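FMN-binding protein (Syntrophomonas wolfei subsp. wolfei, PDB 3IN6) binds flavin mononucleotide as a two-chain flavoprotein, probably of the FMN-binding split-barrel type and probably for use in redox chemistry. Local coordinates at residues A[82-87]-A[94-99]; A[103-108]-A[131-136]. One frame throughout, in Å; residues are numbered along the deposited sequence.

Both contacts use strand 92-106 of one antiparallel sheet: contact 1 pairs its first half with strand 79-87, and contact 2 pairs its far end with strand 131-141. Their centres lie about 22 Å apart on opposite sides of the chain's centre, yet they meet where the rings of F82 and F135 pack edge-to-face. Contact 1 is mostly buried, largely apolar toward helix 2-28 apart from D94 at one end, and bears the phosphate-binding R97 at the subunit interface. Contact 2 is partly buried, touches no other chain, and adds a carboxylate-amide bond and a beta bulge to its backbone pairing. A short hairpin connection joins the strands of contact 1, whereas helix 110-120 intervenes in contact 2.

Contact 1. Residues A[82-87]-A[94-99]; sequences FMVLLT and DGIRVY. With FMN (flavin mononucleotide), chain E.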
ATOM      1  N   PHE A  82      -6.948   2.625   1.256  1.00 18.24           N
ATOM      2  CA  PHE A  82      -6.041   3.584   1.824  1.00 19.94           C
ATOM      3  C   PHE A  82      -5.414   2.953   3.027  1.00 21.44           C
ATOM      4  O   PHE A  82      -6.042   2.136   3.723  1.00 23.67           O
ATOM      5  CB  PHE A  82      -6.752   4.838   2.326  1.00 21.92           C
ATOM      6  CG  PHE A  82      -7.178   5.778   1.259  1.00 20.01           C
ATOM      7  CD1 PHE A  82      -6.282   6.713   0.747  1.00 21.37           C
ATOM      8  CD2 PHE A  82      -8.477   5.773   0.797  1.00 20.63           C
ATOM      9  CE1 PHE A  82      -6.676   7.610  -0.220  1.00 24.41           C
ATOM     10  CE2 PHE A  82      -8.883   6.678  -0.163  1.00 19.21           C
ATOM     11  CZ  PHE A  82      -7.980   7.601  -0.672  1.00 17.59           C
HETATM   12  N   MSE A  83      -4.165   3.318   3.274  1.00 19.68           N
HETATM   13  CA  MSE A  83      -3.505   2.900   4.471  1.00 18.10           C
HETATM   14  C   MSE A  83      -2.696   4.051   4.991  1.00 16.10           C
HETATM   15  O   MSE A  83      -2.018   4.729   4.224  1.00 16.24           O
HETATM   16  CB  MSE A  83      -2.562   1.709   4.281  1.00 20.34           C
HETATM   17  CG  MSE A  83      -1.790   1.391   5.622  1.00 22.07           C
HETATM   18 SE   MSE A  83      -0.656  -0.160   5.673  0.75 34.31          SE
HETATM   19  CE  MSE A  83      -1.873  -1.527   6.255  1.00 38.62           C
ATOM     20  N   VAL A  84      -2.798   4.279   6.297  1.00 16.20           N
ATOM     21  CA  VAL A  84      -1.939   5.235   6.998  1.00 13.38           C
ATOM     22  C   VAL A  84      -1.144   4.346   7.933  1.00 16.93           C
ATOM     23  O   VAL A  84      -1.723   3.428   8.544  1.00 18.10           O
ATOM     24  CB  VAL A  84      -2.712   6.244   7.841  1.00 14.43           C
ATOM     25  CG1 VAL A  84      -1.731   7.096   8.720  1.00  4.83           C
ATOM     26  CG2 VAL A  84      -3.579   7.124   6.978  1.00 15.57           C
ATOM     27  N   LEU A  85       0.149   4.653   8.089  1.00 15.75           N
ATOM     28  CA  LEU A  85       1.055   3.863   8.897  1.00 14.15           C
ATOM     29  C   LEU A  85       2.067   4.793   9.570  1.00 13.77           C
ATOM     30  O   LEU A  85       2.854   5.446   8.901  1.00 12.66           O
ATOM     31  CB  LEU A  85       1.807   2.881   8.002  1.00 14.04           C
ATOM     32  CG  LEU A  85       2.654   1.819   8.697  1.00 18.71           C
ATOM     33  CD1 LEU A  85       1.763   0.903   9.518  1.00 20.56           C
ATOM     34  CD2 LEU A  85       3.440   1.020   7.667  1.00 18.13           C
ATOM     35  N   LEU A  86       2.014   4.888  10.879  1.00 14.09           N
ATOM     36  CA  LEU A  86       2.970   5.718  11.595  1.00 16.84           C
ATOM     37  C   LEU A  86       4.019   4.807  12.184  1.00 20.17           C
ATOM     38  O   LEU A  86       3.692   3.764  12.753  1.00 20.92           O
ATOM     39  CB  LEU A  86       2.278   6.554  12.675  1.00 14.88           C
ATOM     40  CG  LEU A  86       1.416   7.701  12.125  1.00 13.85           C
ATOM     41  CD1 LEU A  86       0.630   8.402  13.211  1.00  2.88           C
ATOM     42  CD2 LEU A  86       2.254   8.719  11.328  1.00  5.33           C
ATOM     43  N   THR A  87       5.278   5.185  11.982  1.00 25.27           N
ATOM     44  CA  THR A  87       6.426   4.493  12.557  1.00 27.77           C
ATOM     45  C   THR A  87       7.410   5.588  13.007  1.00 30.60           C
ATOM     46  O   THR A  87       7.655   6.548  12.273  1.00 32.57           O
ATOM     47  CB  THR A  87       7.088   3.528  11.550  1.00 28.06           C
ATOM     48  OG1 THR A  87       7.697   4.269  10.492  1.00 28.17           O
ATOM     49  CG2 THR A  87       6.056   2.571  10.952  1.00 27.53           C
ATOM     50  N   ASP A  94       1.323   3.447  15.029  1.00 28.64           N
ATOM     51  CA  ASP A  94      -0.110   3.272  14.830  1.00 24.99           C
ATOM     52  C   ASP A  94      -0.451   3.278  13.337  1.00 20.85           C
ATOM     53  O   ASP A  94       0.412   3.490  12.496  1.00 17.18           O
ATOM     54  CB  ASP A  94      -0.860   4.418  15.516  1.00 26.03           C
ATOM     55  CG  ASP A  94      -2.302   4.081  15.811  1.00 31.99           C
ATOM     56  OD1 ASP A  94      -2.572   2.939  16.251  1.00 37.09           O
ATOM     57  OD2 ASP A  94      -3.163   4.969  15.629  1.00 39.67           O
ATOM     58  N   GLY A  95      -1.710   3.041  13.001  1.00 19.44           N
ATOM     59  CA  GLY A  95      -2.120   3.059  11.595  1.00 19.14           C
ATOM     60  C   GLY A  95      -3.524   2.553  11.380  1.00 16.89           C
ATOM     61  O   GLY A  95      -4.179   2.135  12.301  1.00 20.45           O
ATOM     62  N   ILE A  96      -3.982   2.565  10.143  1.00 20.25           N
ATOM     63  CA  ILE A  96      -5.337   2.102   9.839  1.00 16.47           C
ATOM     64  C   ILE A  96      -5.401   1.724   8.375  1.00 19.39           C
ATOM     65  O   ILE A  96      -4.565   2.178   7.566  1.00 21.09           O
ATOM     66  CB  ILE A  96      -6.354   3.243  10.107  1.00 17.31           C
ATOM     67  CG1 ILE A  96      -7.815   2.747  10.152  1.00 19.44           C
ATOM     68  CG2 ILE A  96      -6.165   4.393   9.065  1.00 10.00           C
ATOM     69  CD1 ILE A  96      -8.185   1.887  11.373  1.00 15.60           C
ATOM     70  N   ARG A  97      -6.381   0.888   8.033  1.00 18.45           N
ATOM     71  CA  ARG A  97      -6.648   0.527   6.656  1.00 16.93           C
ATOM     72  C   ARG A  97      -8.081   0.869   6.385  1.00 17.47           C
ATOM     73  O   ARG A  97      -8.974   0.413   7.106  1.00 18.05           O
ATOM     74  CB  ARG A  97      -6.427  -0.951   6.398  1.00 17.50           C
ATOM     75  CG  ARG A  97      -4.985  -1.345   6.324  1.00 19.68           C
ATOM     76  CD  ARG A  97      -4.821  -2.845   6.100  1.00 23.07           C
ATOM     77  NE  ARG A  97      -5.344  -3.657   7.194  1.00 25.53           N
ATOM     78  CZ  ARG A  97      -5.289  -4.988   7.229  1.00 24.50           C
ATOM     79  NH1 ARG A  97      -4.730  -5.677   6.239  1.00 21.57           N
ATOM     80  NH2 ARG A  97      -5.795  -5.642   8.262  1.00 26.78           N
ATOM     81  N   VAL A  98      -8.304   1.687   5.356  1.00 16.73           N
ATOM     82  CA  VAL A  98      -9.642   2.072   4.971  1.00 19.32           C
ATOM     83  C   VAL A  98      -9.913   1.625   3.529  1.00 18.72           C
ATOM     84  O   VAL A  98      -9.314   2.154   2.585  1.00 20.31           O
ATOM     85  CB  VAL A  98      -9.832   3.594   5.074  1.00 21.82           C
ATOM     86  CG1 VAL A  98     -11.260   3.949   4.813  1.00 12.75           C
ATOM     87  CG2 VAL A  98      -9.379   4.143   6.459  1.00 12.54           C
ATOM     88  N   TYR A  99     -10.847   0.684   3.368  1.00 21.77           N
ATOM     89  CA  TYR A  99     -11.225   0.136   2.067  1.00 19.30           C
ATOM     90  C   TYR A  99     -12.335   0.939   1.437  1.00 21.95           C
ATOM     91  O   TYR A  99     -13.357   1.212   2.071  1.00 22.71           O
ATOM     92  CB  TYR A  99     -11.656  -1.322   2.209  1.00 22.98           C
ATOM     93  CG  TYR A  99     -10.569  -2.196   2.769  1.00 22.27           C
ATOM     94  CD1 TYR A  99     -10.303  -2.213   4.123  1.00 13.94           C
ATOM     95  CD2 TYR A  99      -9.819  -3.022   1.949  1.00 26.85           C
ATOM     96  CE1 TYR A  99      -9.338  -3.002   4.649  1.00 18.70           C
ATOM     97  CE2 TYR A  99      -8.817  -3.810   2.476  1.00 21.42           C
ATOM     98  CZ  TYR A  99      -8.596  -3.808   3.826  1.00 19.55           C
ATOM     99  OH  TYR A  99      -7.612  -4.583   4.381  1.00 21.35           O
TER
HETATM  100  N1  FMN E 148       2.920 -11.207   8.319  1.00 50.35           N
HETATM  101  C2  FMN E 148       3.503 -12.099   7.454  1.00 48.24           C
HETATM  102  O2  FMN E 148       2.855 -13.078   7.071  1.00 51.36           O
HETATM  103  N3  FMN E 148       4.802 -11.878   7.014  1.00 54.04           N
HETATM  104  C4  FMN E 148       5.515 -10.770   7.451  1.00 47.72           C
HETATM  105  O4  FMN E 148       6.671 -10.581   7.071  1.00 50.66           O
HETATM  106  C4A FMN E 148       4.923  -9.876   8.331  1.00 49.15           C
HETATM  107  N5  FMN E 148       5.626  -8.769   8.775  1.00 44.55           N
HETATM  108  C5A FMN E 148       5.031  -7.886   9.652  1.00 45.52           C
HETATM  109  C6  FMN E 148       5.766  -6.782  10.080  1.00 50.44           C
HETATM  110  C7  FMN E 148       5.204  -5.867  10.960  1.00 50.83           C
HETATM  111  C7M FMN E 148       6.017  -4.684  11.406  1.00 51.93           C
HETATM  112  C8  FMN E 148       3.896  -6.053  11.408  1.00 47.21           C
HETATM  113  C8M FMN E 148       3.277  -5.062  12.354  1.00 47.67           C
HETATM  114  C9  FMN E 148       3.153  -7.151  10.971  1.00 45.77           C
HETATM  115  C9A FMN E 148       3.717  -8.089  10.090  1.00 47.63           C
HETATM  116  N10 FMN E 148       3.002  -9.206   9.630  1.00 46.93           N
HETATM  117  C10 FMN E 148       3.613 -10.099   8.767  1.00 45.86           C
HETATM  118  C1' FMN E 148       1.589  -9.509  10.077  1.00 51.72           C
HETATM  119  C2' FMN E 148       0.526  -9.127   9.045  1.00 54.11           C
HETATM  120  O2' FMN E 148       0.649  -7.771   8.703  1.00 43.20           O
HETATM  121  C3' FMN E 148      -0.865  -9.427   9.618  1.00 52.25           C
HETATM  122  O3' FMN E 148      -1.014 -10.836   9.662  1.00 50.63           O
HETATM  123  C4' FMN E 148      -1.999  -8.760   8.824  1.00 49.31           C
HETATM  124  O4' FMN E 148      -3.212  -8.766   9.546  1.00 54.48           O
HETATM  125  C5' FMN E 148      -2.250  -9.479   7.516  1.00 47.30           C
HETATM  126  O5' FMN E 148      -3.241  -8.805   6.793  1.00 42.57           O
HETATM  127  P   FMN E 148      -4.245  -9.585   5.803  1.00 43.14           P
HETATM  128  O1P FMN E 148      -3.448 -10.251   4.707  1.00 43.18           O
HETATM  129  O2P FMN E 148      -5.175  -8.557   5.203  1.00 43.61           O
HETATM  130  O3P FMN E 148      -5.072 -10.615   6.562  1.00 47.16           O
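F82 to L86 pair antiparallel with V98 to D94, the strand axes 4.6 Å apart and their directions 170° from each other. The F82/V98 and V84/I96 pairs each exchange two backbone hydrogen bonds; at L86/D94, L86 N gives a bond of 2.7 Å to D94 O, while the return bond from D94 N is weak. On the face of F82, V84, L86, D94, I96 and V98, V84 CB meets I96 CG2 at 4.1 Å, and F82 CB lies 4.3 Å from V98 CB. With chi1 at -76°, F82 sends CG away from its own carbonyl carbon, and its ring leads off from V98 toward strand 131-141. L25 of helix 2-28 covers V84, L86 and I96, and K21 of the same helix forms a salt bridge with D94 OD1. On the other face, the selenomethionine M83 runs alongside R97, both side chains pointing the same way. G95 opposes L85 here, their CA atoms 4.2 Å apart, with little room for a side chain beside V84 O. R97 bends at chi3 (-63°), and its NH1 donates to FMN O2P over 3.1 Å, with the phosphate phosphorus at the guanidinium edge, in plane. Y99 OH sits over one guanidinium face, offset toward the rim. NH1 also bonds I46 O of the second subunit and NH2 bonds P142 O, so several acceptors fix the group's rotation. The antiparallel hairpin thus presents a phosphate-binding arginine at an FMN site shared between subunits, an arrangement consistent with dimeric split-barrel flavoproteins.

Contact 2. Residues A[103-108]-A[131-136]; sequences SADLQE and NCLVFK
N131 ND2 donates to D105 OD1 at 2.7 Å, on the syn lone pair of that oxygen, through a bent bond (138° at the hydrogen). The carboxylate and amide planes stand 51° apart. D105 reaches it with CG opposite its backbone N (chi1 176°), while OD2 takes a hydrogen bond from Y71 and a salt bridge from K75, and R64 holds N131 OD1. A lysine in place of D105 would probably leave N131 ND2 without this acceptor and set a positive charge near K75. Along the backbone, A104/V134 and L106/C132 are hydrogen-bonded pairs, with L106 N to C132 O nearly straight. S103 N and A104 N both donate to V134 O, at 2.7 and 3.1 Å respectively, forming a classic beta bulge. Packing follows on the face of A104, L106, C132 and V134: A104 CB sits 3.8 Å from V134 CB, and L106 CD1 meets V134 CG2 at 3.9 Å, with Y111 of helix 110-120 against C132 and V134. On the other face, L133 CD2 lies beside the D105 carboxylate. The chemistry implies an apolar face turned to helix 110-120 and, on the side of D105, a polar network tying the strand pair to helix 68-77.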
ATOM      1  N   SER A 103     -16.961   6.666  -5.844  1.00 24.98           N
ATOM      2  CA  SER A 103     -18.347   7.058  -6.050  1.00 27.30           C
ATOM      3  C   SER A 103     -18.491   8.137  -7.095  1.00 26.65           C
ATOM      4  O   SER A 103     -19.448   8.130  -7.865  1.00 26.23           O
ATOM      5  CB  SER A 103     -18.952   7.597  -4.766  1.00 26.28           C
ATOM      6  OG  SER A 103     -19.007   6.579  -3.804  1.00 41.85           O
ATOM      7  N   ALA A 104     -17.560   9.082  -7.096  1.00 26.03           N
ATOM      8  CA  ALA A 104     -17.640  10.216  -8.002  1.00 25.13           C
ATOM      9  C   ALA A 104     -16.269  10.771  -8.342  1.00 24.91           C
ATOM     10  O   ALA A 104     -15.333  10.645  -7.573  1.00 27.70           O
ATOM     11  CB  ALA A 104     -18.511  11.302  -7.382  1.00 23.09           C
ATOM     12  N   ASP A 105     -16.187  11.349  -9.532  1.00 26.70           N
ATOM     13  CA  ASP A 105     -15.007  11.994 -10.076  1.00 27.84           C
ATOM     14  C   ASP A 105     -15.529  13.363 -10.510  1.00 28.38           C
ATOM     15  O   ASP A 105     -16.161  13.488 -11.567  1.00 28.83           O
ATOM     16  CB  ASP A 105     -14.509  11.177 -11.263  1.00 29.04           C
ATOM     17  CG  ASP A 105     -13.339  11.807 -11.974  1.00 29.57           C
ATOM     18  OD1 ASP A 105     -12.889  12.907 -11.583  1.00 33.10           O
ATOM     19  OD2 ASP A 105     -12.862  11.175 -12.933  1.00 36.12           O
ATOM     20  N   LEU A 106     -15.281  14.389  -9.703  1.00 28.14           N
ATOM     21  CA  LEU A 106     -15.884  15.694  -9.953  1.00 28.17           C
ATOM     22  C   LEU A 106     -14.910  16.861 -10.169  1.00 28.00           C
ATOM     23  O   LEU A 106     -13.786  16.859  -9.656  1.00 27.08           O
ATOM     24  CB  LEU A 106     -16.828  16.002  -8.788  1.00 28.19           C
ATOM     25  CG  LEU A 106     -17.881  14.925  -8.506  1.00 28.32           C
ATOM     26  CD1 LEU A 106     -18.552  15.167  -7.178  1.00 24.90           C
ATOM     27  CD2 LEU A 106     -18.919  14.868  -9.639  1.00 28.43           C
ATOM     28  N   GLN A 107     -15.374  17.847 -10.940  1.00 28.75           N
ATOM     29  CA  GLN A 107     -14.616  19.069 -11.246  1.00 30.45           C
ATOM     30  C   GLN A 107     -15.219  20.318 -10.597  1.00 29.97           C
ATOM     31  O   GLN A 107     -14.661  21.395 -10.712  1.00 30.15           O
ATOM     32  CB  GLN A 107     -14.490  19.280 -12.766  1.00 31.36           C
ATOM     33  CG  GLN A 107     -13.390  18.462 -13.438  1.00 35.09           C
ATOM     34  CD  GLN A 107     -13.615  16.976 -13.329  1.00 42.51           C
ATOM     35  OE1 GLN A 107     -14.735  16.501 -13.490  1.00 49.11           O
ATOM     36  NE2 GLN A 107     -12.547  16.224 -13.059  1.00 47.40           N
ATOM     37  N   GLU A 108     -16.342  20.168  -9.905  1.00 30.41           N
ATOM     38  CA  GLU A 108     -16.993  21.282  -9.217  1.00 30.41           C
ATOM     39  C   GLU A 108     -17.903  20.749  -8.117  1.00 28.29           C
ATOM     40  O   GLU A 108     -18.097  19.549  -8.013  1.00 28.97           O
ATOM     41  CB  GLU A 108     -17.812  22.105 -10.212  1.00 31.55           C
ATOM     42  CG  GLU A 108     -18.896  21.309 -10.932  1.00 35.70           C
ATOM     43  CD  GLU A 108     -19.670  22.141 -11.929  1.00 46.63           C
ATOM     44  OE1 GLU A 108     -19.061  23.005 -12.601  1.00 53.03           O
ATOM     45  OE2 GLU A 108     -20.892  21.921 -12.056  1.00 54.68           O
ATOM     46  N   ASN A 131      -9.025  16.595 -10.525  1.00 35.71           N
ATOM     47  CA  ASN A 131     -10.250  15.936 -10.119  1.00 35.50           C
ATOM     48  C   ASN A 131     -10.395  15.944  -8.608  1.00 34.65           C
ATOM     49  O   ASN A 131      -9.400  15.954  -7.868  1.00 36.02           O
ATOM     50  CB  ASN A 131     -10.272  14.429 -10.498  1.00 35.49           C
ATOM     51  CG  ASN A 131      -9.736  14.123 -11.895  1.00 37.81           C
ATOM     52  OD1 ASN A 131      -8.525  14.080 -12.107  1.00 31.83           O
ATOM     53  ND2 ASN A 131     -10.639  13.819 -12.828  1.00 33.30           N
ATOM     54  N   CYS A 132     -11.642  15.929  -8.160  1.00 31.11           N
ATOM     55  CA  CYS A 132     -11.926  15.658  -6.775  1.00 28.90           C
ATOM     56  C   CYS A 132     -12.489  14.236  -6.837  1.00 27.07           C
ATOM     57  O   CYS A 132     -13.485  13.993  -7.525  1.00 26.24           O
ATOM     58  CB  CYS A 132     -12.942  16.618  -6.180  1.00 28.00           C
ATOM     59  SG  CYS A 132     -13.325  16.110  -4.498  1.00 32.66           S
ATOM     60  N   LEU A 133     -11.816  13.290  -6.192  1.00 24.09           N
ATOM     61  CA  LEU A 133     -12.287  11.927  -6.179  1.00 24.11           C
ATOM     62  C   LEU A 133     -13.108  11.730  -4.917  1.00 24.28           C
ATOM     63  O   LEU A 133     -12.659  12.070  -3.823  1.00 24.83           O
ATOM     64  CB  LEU A 133     -11.125  10.928  -6.229  1.00 23.51           C
ATOM     65  CG  LEU A 133     -10.209  11.030  -7.446  1.00 23.64           C
ATOM     66  CD1 LEU A 133      -9.099  10.017  -7.303  1.00 26.67           C
ATOM     67  CD2 LEU A 133     -10.989  10.852  -8.758  1.00 24.08           C
ATOM     68  N   VAL A 134     -14.316  11.193  -5.072  1.00 23.37           N
ATOM     69  CA  VAL A 134     -15.181  10.973  -3.928  1.00 21.98           C
ATOM     70  C   VAL A 134     -15.280   9.486  -3.700  1.00 21.12           C
ATOM     71  O   VAL A 134     -15.704   8.755  -4.603  1.00 20.96           O
ATOM     72  CB  VAL A 134     -16.582  11.585  -4.153  1.00 23.06           C
ATOM     73  CG1 VAL A 134     -17.419  11.461  -2.885  1.00 18.76           C
ATOM     74  CG2 VAL A 134     -16.454  13.067  -4.593  1.00 19.26           C
ATOM     75  N   PHE A 135     -14.881   9.032  -2.513  1.00 18.55           N
ATOM     76  CA  PHE A 135     -14.941   7.603  -2.186  1.00 21.09           C
ATOM     77  C   PHE A 135     -15.989   7.250  -1.147  1.00 20.25           C
ATOM     78  O   PHE A 135     -16.247   8.012  -0.243  1.00 20.38           O
ATOM     79  CB  PHE A 135     -13.603   7.077  -1.649  1.00 20.02           C
ATOM     80  CG  PHE A 135     -12.443   7.245  -2.590  1.00 18.66           C
ATOM     81  CD1 PHE A 135     -12.116   6.248  -3.491  1.00 19.53           C
ATOM     82  CD2 PHE A 135     -11.625   8.377  -2.514  1.00 23.89           C
ATOM     83  CE1 PHE A 135     -11.007   6.394  -4.352  1.00 20.29           C
ATOM     84  CE2 PHE A 135     -10.523   8.528  -3.358  1.00 25.88           C
ATOM     85  CZ  PHE A 135     -10.219   7.526  -4.288  1.00 24.37           C
ATOM     86  N   LYS A 136     -16.572   6.063  -1.293  1.00 22.20           N
ATOM     87  CA  LYS A 136     -17.474   5.507  -0.299  1.00 21.53           C
ATOM     88  C   LYS A 136     -16.636   4.545   0.501  1.00 21.20           C
ATOM     89  O   LYS A 136     -15.910   3.723  -0.083  1.00 19.45           O
ATOM     90  CB  LYS A 136     -18.644   4.757  -0.953  1.00 19.23           C
ATOM     91  CG  LYS A 136     -19.483   3.930   0.031  1.00 26.81           C
ATOM     92  CD  LYS A 136     -20.556   3.104  -0.714  1.00 34.84           C
ATOM     93  CE  LYS A 136     -21.314   2.170   0.232  1.00 42.12           C
ATOM     94  NZ  LYS A 136     -22.318   1.315  -0.487  1.00 47.21           N
TER